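Local coordinates for protein thymidylate synthase (Enterobacteria phage T4, PDB 1TIS) that catalyses the reductive methylation of dUMP to dTMP, with 5,10-methylenetetrahydrofolate as the one-carbon donor, as a homodimer in dTTP biosynthesis, at residues Asp179-Leu184 with Thr216-Asn221. Sequence-based numbering, arbitrary orientation.
Sequences DVFLGL and THIYMN
Asp179 and His217 pair as a parallel beta bridge, their CA atoms 5.5 Å apart, and Val180 N donates a hydrogen bond to His217 O at 3.1 Å (N-H...O angle 144°). This is the last rung between strands 168-179 and 205-219: after it the segment 179-184 coils away toward helix 184-202, while 216-221 runs on to Asn221. The side chains of Asp179 and His217 lie on the same face of the sheet. With its CG anti to the backbone N (chi1 -177°), Asp179 carries its carboxylate to the edge of the Tyr219 ring, where OD2 comes close to CE2; the two planes stand almost perpendicular, 86° apart. The other oxygen, OD1, accepts the amide of Leu182 at 3.2 Å, met from well above the carboxylate plane, an Asx motif that ties the carboxylate to the turn that follows. The imidazole of His217 lies beside the Asp179 backbone, and its ND1 sits over one face of the Tyr219 ring, offset toward the rim. Away from this polar cluster, Val180 CG2 packs on Thr216 CG2, and both side chains rest on Ile11 of helix 3-12. Phe181 touches Ile218 CG2 with CD2, and Asn221 CB meets the edge of the Phe181 ring. Strand 168-179, helix 184-202 and strand 205-219, the two strands parallel and adjacent, form a beta-alpha-beta unit whose strand ends bring together Asp179, His217 and Tyr219, consistent with the dUMP site of the thymidylate synthase fold, shared between subunits, with Asp179 probably also contacting the folate.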
loop_
_atom_site.group_PDB
_atom_site.type_symbol
_atom_site.label_atom_id
_atom_site.label_comp_id
_atom_site.label_asym_id
_atom_site.label_seq_id
_atom_site.Cartn_x
_atom_site.Cartn_y
_atom_site.Cartn_z
ATOM N N ASP A 179 11.174 8.477 8.113
ATOM C CA ASP A 179 11.860 9.553 8.802
ATOM C C ASP A 179 12.200 10.527 7.692
ATOM O O ASP A 179 13.294 10.396 7.138
ATOM C CB ASP A 179 13.152 9.021 9.474
ATOM C CG ASP A 179 13.934 10.047 10.306
ATOM O OD1 ASP A 179 13.806 11.256 10.051
ATOM O OD2 ASP A 179 14.670 9.621 11.214
ATOM N N VAL A 180 11.382 11.505 7.336
ATOM C CA VAL A 180 11.728 12.394 6.218
ATOM C C VAL A 180 13.087 13.046 6.349
ATOM O O VAL A 180 13.786 13.083 5.360
ATOM C CB VAL A 180 10.754 13.509 6.053
ATOM C CG1 VAL A 180 10.953 14.109 4.710
ATOM C CG2 VAL A 180 9.353 12.996 6.036
ATOM N N PHE A 181 13.500 13.433 7.564
ATOM C CA PHE A 181 14.799 14.031 7.871
ATOM C C PHE A 181 15.878 13.098 7.298
ATOM O O PHE A 181 16.571 13.412 6.324
ATOM C CB PHE A 181 14.828 14.152 9.414
ATOM C CG PHE A 181 15.684 15.121 10.262
ATOM C CD1 PHE A 181 16.733 15.898 9.777
ATOM C CD2 PHE A 181 15.371 15.205 11.628
ATOM C CE1 PHE A 181 17.419 16.733 10.653
ATOM C CE2 PHE A 181 16.066 16.048 12.488
ATOM C CZ PHE A 181 17.094 16.821 12.002
ATOM N N LEU A 182 15.959 11.860 7.790
ATOM C CA LEU A 182 17.074 11.008 7.406
ATOM C C LEU A 182 16.734 9.626 6.918
ATOM O O LEU A 182 17.518 8.690 7.046
ATOM C CB LEU A 182 18.017 10.928 8.603
ATOM C CG LEU A 182 19.338 11.636 8.442
ATOM C CD1 LEU A 182 20.030 11.682 9.764
ATOM C CD2 LEU A 182 20.208 10.903 7.450
ATOM N N GLY A 183 15.572 9.460 6.342
ATOM C CA GLY A 183 15.171 8.141 5.879
ATOM C C GLY A 183 14.835 8.194 4.405
ATOM O O GLY A 183 15.551 7.707 3.519
ATOM N N LEU A 184 13.779 8.983 4.195
ATOM C CA LEU A 184 13.142 9.145 2.911
ATOM C C LEU A 184 14.131 9.437 1.825
ATOM O O LEU A 184 13.960 8.799 0.786
ATOM C CB LEU A 184 12.090 10.254 2.956
ATOM C CG LEU A 184 11.062 10.389 1.841
ATOM C CD1 LEU A 184 10.442 9.009 1.531
ATOM C CD2 LEU A 184 10.055 11.500 2.256
ATOM N N THR A 216 4.498 9.521 8.091
ATOM C CA THR A 216 5.553 10.468 7.703
ATOM C C THR A 216 5.813 11.386 8.912
ATOM O O THR A 216 4.974 12.132 9.432
ATOM C CB THR A 216 5.065 11.266 6.471
ATOM O OG1 THR A 216 4.990 10.345 5.383
ATOM C CG2 THR A 216 5.978 12.403 6.101
ATOM N N HIS A 217 7.027 11.313 9.410
ATOM C CA HIS A 217 7.331 12.014 10.609
ATOM C C HIS A 217 8.713 12.647 10.550
ATOM O O HIS A 217 9.610 12.152 9.842
ATOM C CB HIS A 217 7.160 10.982 11.714
ATOM C CG HIS A 217 8.036 9.722 11.764
ATOM N ND1 HIS A 217 9.347 9.513 11.603
ATOM C CD2 HIS A 217 7.502 8.501 12.085
ATOM C CE1 HIS A 217 9.618 8.249 11.821
ATOM N NE2 HIS A 217 8.490 7.659 12.106
ATOM N N ILE A 218 8.877 13.731 11.304
ATOM C CA ILE A 218 10.120 14.457 11.468
ATOM C C ILE A 218 10.328 14.385 12.974
ATOM O O ILE A 218 9.374 14.677 13.704
ATOM C CB ILE A 218 9.934 15.901 11.046
ATOM C CG1 ILE A 218 9.484 16.043 9.607
ATOM C CG2 ILE A 218 11.267 16.582 11.280
ATOM C CD1 ILE A 218 9.217 17.516 9.280
ATOM N N TYR A 219 11.513 14.038 13.485
ATOM C CA TYR A 219 11.691 13.877 14.944
ATOM C C TYR A 219 11.896 15.226 15.594
ATOM O O TYR A 219 12.464 16.104 14.930
ATOM C CB TYR A 219 12.919 12.994 15.309
ATOM C CG TYR A 219 12.726 11.492 15.059
ATOM C CD1 TYR A 219 11.742 10.797 15.738
ATOM C CD2 TYR A 219 13.490 10.838 14.116
ATOM C CE1 TYR A 219 11.511 9.469 15.472
ATOM C CE2 TYR A 219 13.258 9.506 13.854
ATOM C CZ TYR A 219 12.268 8.830 14.524
ATOM O OH TYR A 219 11.995 7.514 14.184
ATOM N N MET A 220 11.524 15.434 16.860
ATOM C CA MET A 220 11.709 16.736 17.491
ATOM C C MET A 220 13.155 17.109 17.890
ATOM O O MET A 220 13.410 17.935 18.777
ATOM C CB MET A 220 10.764 16.786 18.699
ATOM C CG MET A 220 9.347 17.282 18.312
ATOM S SD MET A 220 7.966 17.013 19.490
ATOM C CE MET A 220 8.468 17.830 20.985
ATOM N N ASN A 221 14.137 16.647 17.100
ATOM C CA ASN A 221 15.557 16.795 17.360
ATOM C C ASN A 221 16.323 18.016 16.879
ATOM O O ASN A 221 17.378 17.899 16.254
ATOM C CB ASN A 221 16.225 15.548 16.842
ATOM C CG ASN A 221 16.348 14.559 17.979
ATOM O OD1 ASN A 221 15.442 14.370 18.799
ATOM N ND2 ASN A 221 17.486 13.881 18.045
#